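Local coordinates for protein Poly(A) RNA polymerase GLD2 (PDB 6LBK) that probably adds AMP units from ATP to the 3' ends of selected cytoplasmic mRNAs and microRNAs, as a metal-dependent, non-canonical poly(A) polymerase, at residues F142-P153 against I162-S170; K209-N217 against M349-S357. The protein carries 1 engineered substitution. One frame throughout, in Å; residues are numbered along the deposited sequence.

Contact 1 (F142-P153 against I162-S170)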
loop_
_atom_site.group_PDB
_atom_site.type_symbol
_atom_site.label_atom_id
_atom_site.label_comp_id
_atom_site.label_asym_id
_atom_site.label_seq_id
_atom_site.Cartn_x
_atom_site.Cartn_y
_atom_site.Cartn_z
ATOM N N PHE A 142 -6.016 21.998 14.184
ATOM C CA PHE A 142 -6.603 22.060 12.847
ATOM C C PHE A 142 -8.000 22.672 12.884
ATOM O O PHE A 142 -8.393 23.415 11.977
ATOM C CB PHE A 142 -6.656 20.659 12.231
ATOM C CG PHE A 142 -5.311 20.129 11.779
ATOM C CD1 PHE A 142 -4.136 20.755 12.152
ATOM C CD2 PHE A 142 -5.234 18.990 10.988
ATOM C CE1 PHE A 142 -2.905 20.265 11.734
ATOM C CE2 PHE A 142 -4.015 18.500 10.572
ATOM C CZ PHE A 142 -2.840 19.142 10.947
ATOM N N CYS A 143 -8.762 22.375 13.935
ATOM C CA CYS A 143 -10.123 22.902 14.036
ATOM C C CYS A 143 -10.141 24.390 14.373
ATOM O O CYS A 143 -10.949 25.142 13.816
ATOM C CB CYS A 143 -10.921 22.125 15.082
ATOM S SG CYS A 143 -11.096 20.360 14.770
ATOM N N THR A 144 -9.288 24.837 15.299
ATOM C CA THR A 144 -9.366 26.223 15.760
ATOM C C THR A 144 -8.545 27.176 14.888
ATOM O O THR A 144 -9.076 28.157 14.355
ATOM C CB THR A 144 -8.921 26.333 17.230
ATOM O OG1 THR A 144 -7.536 25.996 17.360
ATOM C CG2 THR A 144 -9.736 25.404 18.111
ATOM N N ARG A 145 -7.252 26.906 14.737
ATOM C CA ARG A 145 -6.383 27.871 14.081
ATOM C C ARG A 145 -6.320 27.654 12.573
ATOM O O ARG A 145 -6.220 28.623 11.816
ATOM C CB ARG A 145 -4.991 27.838 14.730
ATOM C CG ARG A 145 -5.044 28.172 16.233
ATOM C CD ARG A 145 -5.401 29.645 16.513
ATOM N NE ARG A 145 -5.701 29.913 17.933
ATOM C CZ ARG A 145 -4.892 30.526 18.798
ATOM N NH1 ARG A 145 -3.703 30.967 18.404
ATOM N NH2 ARG A 145 -5.279 30.707 20.061
ATOM N N LEU A 146 -6.397 26.416 12.107
ATOM C CA LEU A 146 -6.108 26.121 10.709
ATOM C C LEU A 146 -7.356 25.997 9.853
ATOM O O LEU A 146 -7.252 25.620 8.683
ATOM C CB LEU A 146 -5.313 24.832 10.601
ATOM C CG LEU A 146 -4.096 24.746 11.493
ATOM C CD1 LEU A 146 -3.180 23.676 10.937
ATOM C CD2 LEU A 146 -3.415 26.117 11.619
ATOM N N SER A 147 -8.521 26.343 10.394
ATOM C CA SER A 147 -9.785 26.186 9.683
ATOM C C SER A 147 -9.855 26.931 8.351
ATOM O O SER A 147 -10.766 26.650 7.562
ATOM C CB SER A 147 -10.925 26.648 10.586
ATOM O OG SER A 147 -10.876 28.049 10.788
ATOM N N GLY A 148 -8.928 27.854 8.071
ATOM C CA GLY A 148 -8.986 28.595 6.817
ATOM C C GLY A 148 -8.691 27.761 5.581
ATOM O O GLY A 148 -9.187 28.065 4.490
ATOM N N TYR A 149 -7.893 26.703 5.724
ATOM C CA TYR A 149 -7.532 25.905 4.561
ATOM C C TYR A 149 -7.520 24.413 4.865
ATOM O O TYR A 149 -6.997 23.630 4.060
ATOM C CB TYR A 149 -6.167 26.339 4.031
ATOM C CG TYR A 149 -5.032 26.087 4.989
ATOM C CD1 TYR A 149 -4.750 26.970 6.016
ATOM C CD2 TYR A 149 -4.234 24.958 4.852
ATOM C CE1 TYR A 149 -3.707 26.737 6.886
ATOM C CE2 TYR A 149 -3.189 24.718 5.712
ATOM C CZ TYR A 149 -2.923 25.615 6.721
ATOM O OH TYR A 149 -1.874 25.367 7.569
ATOM N N ILE A 150 -8.068 23.995 5.998
ATOM C CA ILE A 150 -8.096 22.604 6.407
ATOM C C ILE A 150 -9.547 22.268 6.741
ATOM O O ILE A 150 -10.069 22.715 7.773
ATOM C CB ILE A 150 -7.168 22.359 7.600
ATOM C CG1 ILE A 150 -5.725 22.444 7.137
ATOM C CG2 ILE A 150 -7.393 21.010 8.224
ATOM C CD1 ILE A 150 -4.775 21.991 8.185
ATOM N N GLU A 151 -10.204 21.500 5.862
ATOM C CA GLU A 151 -11.631 21.219 5.959
ATOM C C GLU A 151 -11.900 19.962 6.760
ATOM O O GLU A 151 -11.179 18.964 6.632
ATOM C CB GLU A 151 -12.280 21.062 4.585
ATOM C CG GLU A 151 -12.802 22.340 3.980
ATOM C CD GLU A 151 -13.647 22.098 2.734
ATOM O OE1 GLU A 151 -13.868 20.914 2.376
ATOM O OE2 GLU A 151 -14.097 23.091 2.119
ATOM N N ARG A 152 -12.955 20.011 7.572
ATOM C CA ARG A 152 -13.565 18.862 8.235
ATOM C C ARG A 152 -12.545 17.900 8.880
ATOM O O ARG A 152 -12.524 16.715 8.535
ATOM C CB ARG A 152 -14.446 18.115 7.239
ATOM C CG ARG A 152 -15.651 18.890 6.748
ATOM C CD ARG A 152 -16.484 18.022 5.807
ATOM N NE ARG A 152 -17.772 18.625 5.478
ATOM C CZ ARG A 152 -18.709 18.038 4.736
ATOM N NH1 ARG A 152 -18.507 16.827 4.231
ATOM N NH2 ARG A 152 -19.852 18.663 4.496
ATOM N N PRO A 153 -11.736 18.371 9.833
ATOM C CA PRO A 153 -10.801 17.446 10.493
ATOM C C PRO A 153 -11.549 16.578 11.489
ATOM O O PRO A 153 -12.344 17.078 12.289
ATOM C CB PRO A 153 -9.813 18.381 11.199
ATOM C CG PRO A 153 -10.584 19.611 11.444
ATOM C CD PRO A 153 -11.585 19.750 10.329
ATOM N N ILE A 162 -6.238 8.223 13.833
ATOM C CA ILE A 162 -5.917 9.080 12.704
ATOM C C ILE A 162 -6.699 10.382 12.816
ATOM O O ILE A 162 -7.785 10.423 13.397
ATOM C CB ILE A 162 -6.233 8.330 11.383
ATOM C CG1 ILE A 162 -5.082 7.415 11.017
ATOM C CG2 ILE A 162 -6.505 9.266 10.223
ATOM C CD1 ILE A 162 -5.498 6.397 10.021
ATOM N N VAL A 163 -6.123 11.459 12.278
ATOM C CA VAL A 163 -6.858 12.679 11.974
ATOM C C VAL A 163 -7.029 12.692 10.465
ATOM O O VAL A 163 -6.041 12.689 9.719
ATOM C CB VAL A 163 -6.131 13.949 12.451
ATOM C CG1 VAL A 163 -6.718 15.163 11.758
ATOM C CG2 VAL A 163 -6.262 14.136 13.950
ATOM N N LYS A 164 -8.272 12.683 10.014
ATOM C CA LYS A 164 -8.585 12.758 8.600
ATOM C C LYS A 164 -8.974 14.186 8.277
ATOM O O LYS A 164 -9.722 14.826 9.026
ATOM C CB LYS A 164 -9.729 11.817 8.224
ATOM C CG LYS A 164 -9.293 10.446 7.803
ATOM C CD LYS A 164 -10.222 9.937 6.734
ATOM C CE LYS A 164 -9.783 8.581 6.253
ATOM N NZ LYS A 164 -10.860 7.925 5.463
ATOM N N PHE A 165 -8.475 14.684 7.154
ATOM C CA PHE A 165 -8.807 16.056 6.829
ATOM C C PHE A 165 -8.684 16.244 5.333
ATOM O O PHE A 165 -8.030 15.466 4.650
ATOM C CB PHE A 165 -7.904 17.062 7.593
ATOM C CG PHE A 165 -6.427 16.999 7.258
ATOM C CD1 PHE A 165 -5.882 17.817 6.273
ATOM C CD2 PHE A 165 -5.570 16.191 7.986
ATOM C CE1 PHE A 165 -4.503 17.779 5.991
ATOM C CE2 PHE A 165 -4.202 16.158 7.706
ATOM C CZ PHE A 165 -3.671 16.945 6.712
ATOM N N ARG A 166 -9.267 17.332 4.841
ATOM C CA ARG A 166 -9.188 17.680 3.432
ATOM C C ARG A 166 -8.478 19.019 3.323
ATOM O O ARG A 166 -8.913 20.001 3.923
ATOM C CB ARG A 166 -10.586 17.741 2.811
ATOM C CG ARG A 166 -10.638 17.658 1.294
ATOM C CD ARG A 166 -12.085 17.797 0.822
ATOM N NE ARG A 166 -12.346 19.088 0.192
ATOM C CZ ARG A 166 -12.374 19.278 -1.124
ATOM N NH1 ARG A 166 -12.180 18.259 -1.956
ATOM N NH2 ARG A 166 -12.609 20.486 -1.612
ATOM N N ASP A 167 -7.389 19.048 2.559
ATOM C CA ASP A 167 -6.689 20.276 2.240
ATOM C C ASP A 167 -7.445 20.982 1.127
ATOM O O ASP A 167 -7.616 20.426 0.030
ATOM C CB ASP A 167 -5.251 19.973 1.816
ATOM C CG ASP A 167 -4.510 21.212 1.287
ATOM O OD1 ASP A 167 -4.489 22.288 1.948
ATOM O OD2 ASP A 167 -3.962 21.108 0.166
ATOM N N LYS A 168 -7.932 22.190 1.436
ATOM C CA LYS A 168 -8.639 23.029 0.475
ATOM C C LYS A 168 -7.698 23.610 -0.564
ATOM O O LYS A 168 -8.159 24.088 -1.604
ATOM C CB LYS A 168 -9.314 24.195 1.181
ATOM C CG LYS A 168 -10.512 23.857 2.005
ATOM C CD LYS A 168 -10.789 24.979 3.004
ATOM C CE LYS A 168 -11.027 26.300 2.295
ATOM N NZ LYS A 168 -12.284 26.232 1.491
ATOM N N VAL A 169 -6.392 23.598 -0.293
ATOM C CA VAL A 169 -5.423 24.144 -1.230
ATOM C C VAL A 169 -5.228 23.196 -2.403
ATOM O O VAL A 169 -5.323 23.605 -3.566
ATOM C CB VAL A 169 -4.095 24.430 -0.505
ATOM C CG1 VAL A 169 -3.091 25.022 -1.469
ATOM C CG2 VAL A 169 -4.322 25.361 0.682
ATOM N N SER A 170 -4.914 21.929 -2.119
ATOM C CA SER A 170 -4.805 20.896 -3.147
ATOM C C SER A 170 -6.116 20.160 -3.423
ATOM O O SER A 170 -6.176 19.400 -4.397
ATOM C CB SER A 170 -3.751 19.851 -2.766
ATOM O OG SER A 170 -4.074 19.213 -1.547
#
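In the beta hairpin of the palm domain, strand 150-156 pairs antiparallel with strand 162-167, and Glu-151 and Arg-166 form the hydrogen-bonded pair: Glu-151 N reaches Arg-166 O at 2.8 Å and Arg-166 N returns to Glu-151 O at 3.1 Å. The same two residues run their side chains alongside each other. Arg-166 NE meets Glu-151 OE1 at 3.2 Å in a salt bridge that arrives from above the carboxylate plane, while Lys-168 crosses the glutamate at about a right angle, packing its CG against Glu-151 CG and leaving a long ion pair between Lys-168 NZ and Glu-151 OE2.

On the opposite face, which carries Ile-150 and Asp-167, an apolar cluster forms round Phe-165. Phe-142 of helix 128-144 points an edge at the face of Phe-165, Phe-142 CE2 to Phe-165 CE2 3.7 Å with the planes 82° apart. Ile-150 CD1 lies over the centre of one face of the Phe-142 ring, and its CG2 branch, anti to the backbone N, touches Phe-165 CB at 4.0 Å.

Leu-80 of helix 67-85 packs on both Ile-150 and Phe-165, Glu-83 of that helix is hydrogen-bonded to the Tyr-149 hydroxyl, and strand 172-178 continues the sheet beyond strand 162-167.

Contact 2 (K209-N217 against M349-S357)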
loop_
_atom_site.group_PDB
_atom_site.type_symbol
_atom_site.label_atom_id
_atom_site.label_comp_id
_atom_site.label_asym_id
_atom_site.label_seq_id
_atom_site.Cartn_x
_atom_site.Cartn_y
_atom_site.Cartn_z
ATOM N N LYS A 209 -7.083 -0.869 -8.298
ATOM C CA LYS A 209 -8.355 -0.429 -8.873
ATOM C C LYS A 209 -9.349 -1.580 -8.911
ATOM O O LYS A 209 -10.534 -1.401 -8.616
ATOM C CB LYS A 209 -8.163 0.156 -10.278
ATOM C CG LYS A 209 -7.333 1.457 -10.344
ATOM C CD LYS A 209 -7.983 2.565 -9.509
ATOM C CE LYS A 209 -7.212 3.872 -9.561
ATOM N NZ LYS A 209 -7.756 4.879 -8.592
ATOM N N TRP A 210 -8.872 -2.776 -9.247
ATOM C CA TRP A 210 -9.736 -3.942 -9.311
ATOM C C TRP A 210 -10.360 -4.235 -7.954
ATOM O O TRP A 210 -11.589 -4.350 -7.833
ATOM C CB TRP A 210 -8.928 -5.144 -9.815
ATOM C CG TRP A 210 -9.650 -6.375 -9.646
ATOM C CD1 TRP A 210 -10.645 -6.869 -10.450
ATOM C CD2 TRP A 210 -9.492 -7.305 -8.584
ATOM N NE1 TRP A 210 -11.103 -8.066 -9.957
ATOM C CE2 TRP A 210 -10.412 -8.359 -8.810
ATOM C CE3 TRP A 210 -8.646 -7.364 -7.461
ATOM C CZ2 TRP A 210 -10.517 -9.448 -7.957
ATOM C CZ3 TRP A 210 -8.750 -8.450 -6.611
ATOM C CH2 TRP A 210 -9.681 -9.485 -6.869
ATOM N N ALA A 211 -9.522 -4.366 -6.918
ATOM C CA ALA A 211 -10.034 -4.637 -5.583
ATOM C C ALA A 211 -10.976 -3.533 -5.104
ATOM O O ALA A 211 -12.014 -3.816 -4.490
ATOM C CB ALA A 211 -8.885 -4.804 -4.599
ATOM N N SER A 212 -10.642 -2.270 -5.378
ATOM C CA SER A 212 -11.528 -1.180 -4.973
ATOM C C SER A 212 -12.853 -1.243 -5.719
ATOM O O SER A 212 -13.908 -0.902 -5.167
ATOM C CB SER A 212 -10.851 0.175 -5.178
ATOM O OG SER A 212 -11.831 1.202 -5.228
ATOM N N HIS A 213 -12.817 -1.602 -6.999
ATOM C CA HIS A 213 -14.060 -1.629 -7.751
ATOM C C HIS A 213 -15.001 -2.667 -7.178
ATOM O O HIS A 213 -16.211 -2.427 -7.106
ATOM C CB HIS A 213 -13.800 -1.907 -9.226
ATOM C CG HIS A 213 -15.048 -2.210 -9.995
ATOM N ND1 HIS A 213 -16.003 -1.254 -10.273
ATOM C CD2 HIS A 213 -15.524 -3.375 -10.496
ATOM C CE1 HIS A 213 -17.001 -1.812 -10.933
ATOM N NE2 HIS A 213 -16.736 -3.099 -11.082
ATOM N N HIS A 214 -14.460 -3.785 -6.688
ATOM C CA HIS A 214 -15.286 -4.876 -6.192
ATOM C C HIS A 214 -15.560 -4.774 -4.703
ATOM O O HIS A 214 -15.964 -5.774 -4.095
ATOM C CB HIS A 214 -14.656 -6.232 -6.518
ATOM C CG HIS A 214 -14.578 -6.512 -7.983
ATOM N ND1 HIS A 214 -15.679 -6.888 -8.724
ATOM C CD2 HIS A 214 -13.538 -6.468 -8.849
ATOM C CE1 HIS A 214 -15.323 -7.053 -9.985
ATOM N NE2 HIS A 214 -14.026 -6.815 -10.085
ATOM N N GLU A 215 -15.325 -3.602 -4.101
ATOM C CA GLU A 215 -15.710 -3.333 -2.712
ATOM C C GLU A 215 -15.039 -4.304 -1.754
ATOM O O GLU A 215 -15.627 -4.687 -0.746
ATOM C CB GLU A 215 -17.240 -3.380 -2.538
ATOM C CG GLU A 215 -17.881 -2.104 -1.990
ATOM C CD GLU A 215 -17.072 -1.421 -0.887
ATOM O OE1 GLU A 215 -16.663 -2.095 0.089
ATOM O OE2 GLU A 215 -16.793 -0.208 -1.022
ATOM N N ILE A 216 -13.802 -4.712 -2.057
ATOM C CA ILE A 216 -13.001 -5.539 -1.162
ATOM C C ILE A 216 -11.708 -4.860 -0.759
ATOM O O ILE A 216 -10.837 -5.496 -0.169
ATOM C CB ILE A 216 -12.695 -6.914 -1.787
ATOM C CG1 ILE A 216 -11.694 -6.768 -2.945
ATOM C CG2 ILE A 216 -13.973 -7.563 -2.280
ATOM C CD1 ILE A 216 -11.488 -8.060 -3.757
ATOM N N ASN A 217 -11.577 -3.569 -1.015
ATOM C CA ASN A 217 -10.333 -2.879 -0.705
ATOM C C ASN A 217 -10.612 -1.796 0.333
ATOM O O ASN A 217 -10.383 -0.608 0.076
ATOM C CB ASN A 217 -9.729 -2.289 -1.985
ATOM C CG ASN A 217 -8.381 -1.614 -1.745
ATOM O OD1 ASN A 217 -7.735 -1.842 -0.718
ATOM N ND2 ASN A 217 -7.968 -0.753 -2.678
ATOM N N MET A 349 -16.423 -13.052 0.537
ATOM C CA MET A 349 -16.498 -12.060 -0.528
ATOM C C MET A 349 -15.167 -11.975 -1.266
ATOM O O MET A 349 -15.121 -12.012 -2.504
ATOM C CB MET A 349 -16.929 -10.710 0.053
ATOM C CG MET A 349 -17.343 -9.687 -0.988
ATOM S SD MET A 349 -17.585 -8.008 -0.352
ATOM C CE MET A 349 -18.648 -8.311 1.057
ATOM N N ILE A 350 -14.065 -11.935 -0.514
ATOM C CA ILE A 350 -12.737 -11.928 -1.135
ATOM C C ILE A 350 -12.529 -13.192 -1.973
ATOM O O ILE A 350 -12.131 -13.123 -3.144
ATOM C CB ILE A 350 -11.631 -11.785 -0.068
ATOM C CG1 ILE A 350 -12.009 -10.785 1.036
ATOM C CG2 ILE A 350 -10.326 -11.364 -0.700
ATOM C CD1 ILE A 350 -11.778 -9.351 0.699
ATOM N N LYS A 351 -12.772 -14.368 -1.376
ATOM C CA LYS A 351 -12.517 -15.638 -2.068
ATOM C C LYS A 351 -13.324 -15.740 -3.361
ATOM O O LYS A 351 -12.798 -16.096 -4.430
ATOM C CB LYS A 351 -12.866 -16.825 -1.154
ATOM C CG LYS A 351 -11.890 -17.121 -0.008
ATOM C CD LYS A 351 -12.579 -17.796 1.194
ATOM C CE LYS A 351 -12.811 -19.301 0.992
ATOM N NZ LYS A 351 -13.121 -19.982 2.294
ATOM N N ASP A 352 -14.620 -15.449 -3.263
ATOM C CA ASP A 352 -15.519 -15.533 -4.403
ATOM C C ASP A 352 -15.109 -14.558 -5.487
ATOM O O ASP A 352 -15.169 -14.893 -6.677
ATOM C CB ASP A 352 -16.956 -15.242 -3.960
ATOM C CG ASP A 352 -17.453 -16.204 -2.888
ATOM O OD1 ASP A 352 -16.908 -17.324 -2.790
ATOM O OD2 ASP A 352 -18.389 -15.838 -2.136
ATOM N N GLN A 353 -14.674 -13.346 -5.098
ATOM C CA GLN A 353 -14.306 -12.360 -6.105
ATOM C C GLN A 353 -13.022 -12.756 -6.826
ATOM O O GLN A 353 -12.887 -12.515 -8.035
ATOM C CB GLN A 353 -14.173 -10.974 -5.487
ATOM C CG GLN A 353 -14.042 -9.854 -6.522
ATOM C CD GLN A 353 -15.273 -9.749 -7.410
ATOM O OE1 GLN A 353 -15.227 -10.054 -8.608
ATOM N NE2 GLN A 353 -16.382 -9.305 -6.823
ATOM N N PHE A 354 -12.054 -13.340 -6.110
ATOM C CA PHE A 354 -10.856 -13.811 -6.808
ATOM C C PHE A 354 -11.221 -14.882 -7.828
ATOM O O PHE A 354 -10.836 -14.799 -9.001
ATOM C CB PHE A 354 -9.807 -14.340 -5.824
ATOM C CG PHE A 354 -8.873 -13.274 -5.287
ATOM C CD1 PHE A 354 -7.742 -12.923 -5.988
ATOM C CD2 PHE A 354 -9.123 -12.651 -4.078
ATOM C CE1 PHE A 354 -6.881 -11.942 -5.521
ATOM C CE2 PHE A 354 -8.247 -11.677 -3.585
ATOM C CZ PHE A 354 -7.122 -11.319 -4.306
ATOM N N LEU A 355 -12.009 -15.866 -7.401
ATOM C CA LEU A 355 -12.389 -16.948 -8.301
ATOM C C LEU A 355 -13.102 -16.410 -9.537
ATOM O O LEU A 355 -12.697 -16.683 -10.677
ATOM C CB LEU A 355 -13.281 -17.933 -7.558
ATOM C CG LEU A 355 -13.488 -19.169 -8.409
ATOM C CD1 LEU A 355 -12.145 -19.849 -8.675
ATOM C CD2 LEU A 355 -14.438 -20.067 -7.703
ATOM N N LYS A 356 -14.155 -15.617 -9.316
ATOM C CA LYS A 356 -14.964 -15.070 -10.398
ATOM C C LYS A 356 -14.140 -14.213 -11.358
ATOM O O LYS A 356 -14.286 -14.330 -12.585
ATOM C CB LYS A 356 -16.109 -14.248 -9.804
ATOM C CG LYS A 356 -16.762 -13.308 -10.801
ATOM C CD LYS A 356 -17.953 -12.564 -10.216
ATOM C CE LYS A 356 -18.216 -11.262 -10.983
ATOM N NZ LYS A 356 -17.228 -10.184 -10.669
ATOM N N SER A 357 -13.305 -13.306 -10.828
ATOM C CA SER A 357 -12.532 -12.449 -11.716
ATOM C C SER A 357 -11.523 -13.260 -12.513
ATOM O O SER A 357 -11.336 -13.006 -13.713
ATOM C CB SER A 357 -11.850 -11.316 -10.934
ATOM O OG SER A 357 -12.822 -10.442 -10.389
#
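Trp-210 and Phe-354 meet edge to face in the tightly packed part of this contact, the six-membered ring of the indole directing CH2 over the centre of the phenylalanine ring with centroids 5.1 Å apart and planes at 63°. CG of Trp-210 stands anti to the backbone N (chi1 168°), which carries the indole across to helix 344-363. There Trp-210 NE1 donates to Ser-357 OG at 3.0 Å, with the oxygen lying in the indole plane. The serine hydroxyl in turn donates to Gln-353 O at 3.1 Å, and Ser-357 N reaches that same carbonyl from the opposite face of its plane. Replacing Trp-210 by alanine is likely to leave the Phe-354 face without its edge-on partner and Ser-357 OG without the indole donor. Equally close, the Gln-353 amide stacks on one face of the His-214 imidazole, planes 26° apart, with Gln-353 CD 3.2 Å from His-214 ND1. The ring is fixed from outside the two segments, His-214 NE2 being hydrogen-bonded to Val-370 O.

Further along, helix 200-213 ends in a Schellman motif with Glu-215 at C-prime, and the turn brings Ile-216 onto the second helix, its CB 3.6 Å from Ile-350 CD1. Helix 283-297 closes the buried side, Leu-291 touching both Trp-210 and Phe-354.

Toward solvent the contact is looser. Met-349 SD rests 4.1 Å from Ile-216 CG2, beside the exposed Glu-215. The exposed Lys-356 turns its NZ back to Gln-353 OE1, 2.9 Å away on an in-plane lone pair.

In the fold
Contact 1 and contact 2 follow one another along the chain, the first closing before the second opens, and join different parts of the enzyme. Their centres lie 33 Å apart and their nearest atoms about 10 Å, without touching. Contact 1 belongs to the palm sheet, where the Lys-164 side chain comes within about 6 Å of that of Asp-109 and about 8 Å of that of Asp-111, the probable catalytic magnesium ligands. Contact 2 lies away from these sites, in the helical part of the molecule, and brings together segments 132 residues apart in sequence. Contact 1, by comparison, spans a local hairpin, its closest ends nine residues apart in sequence.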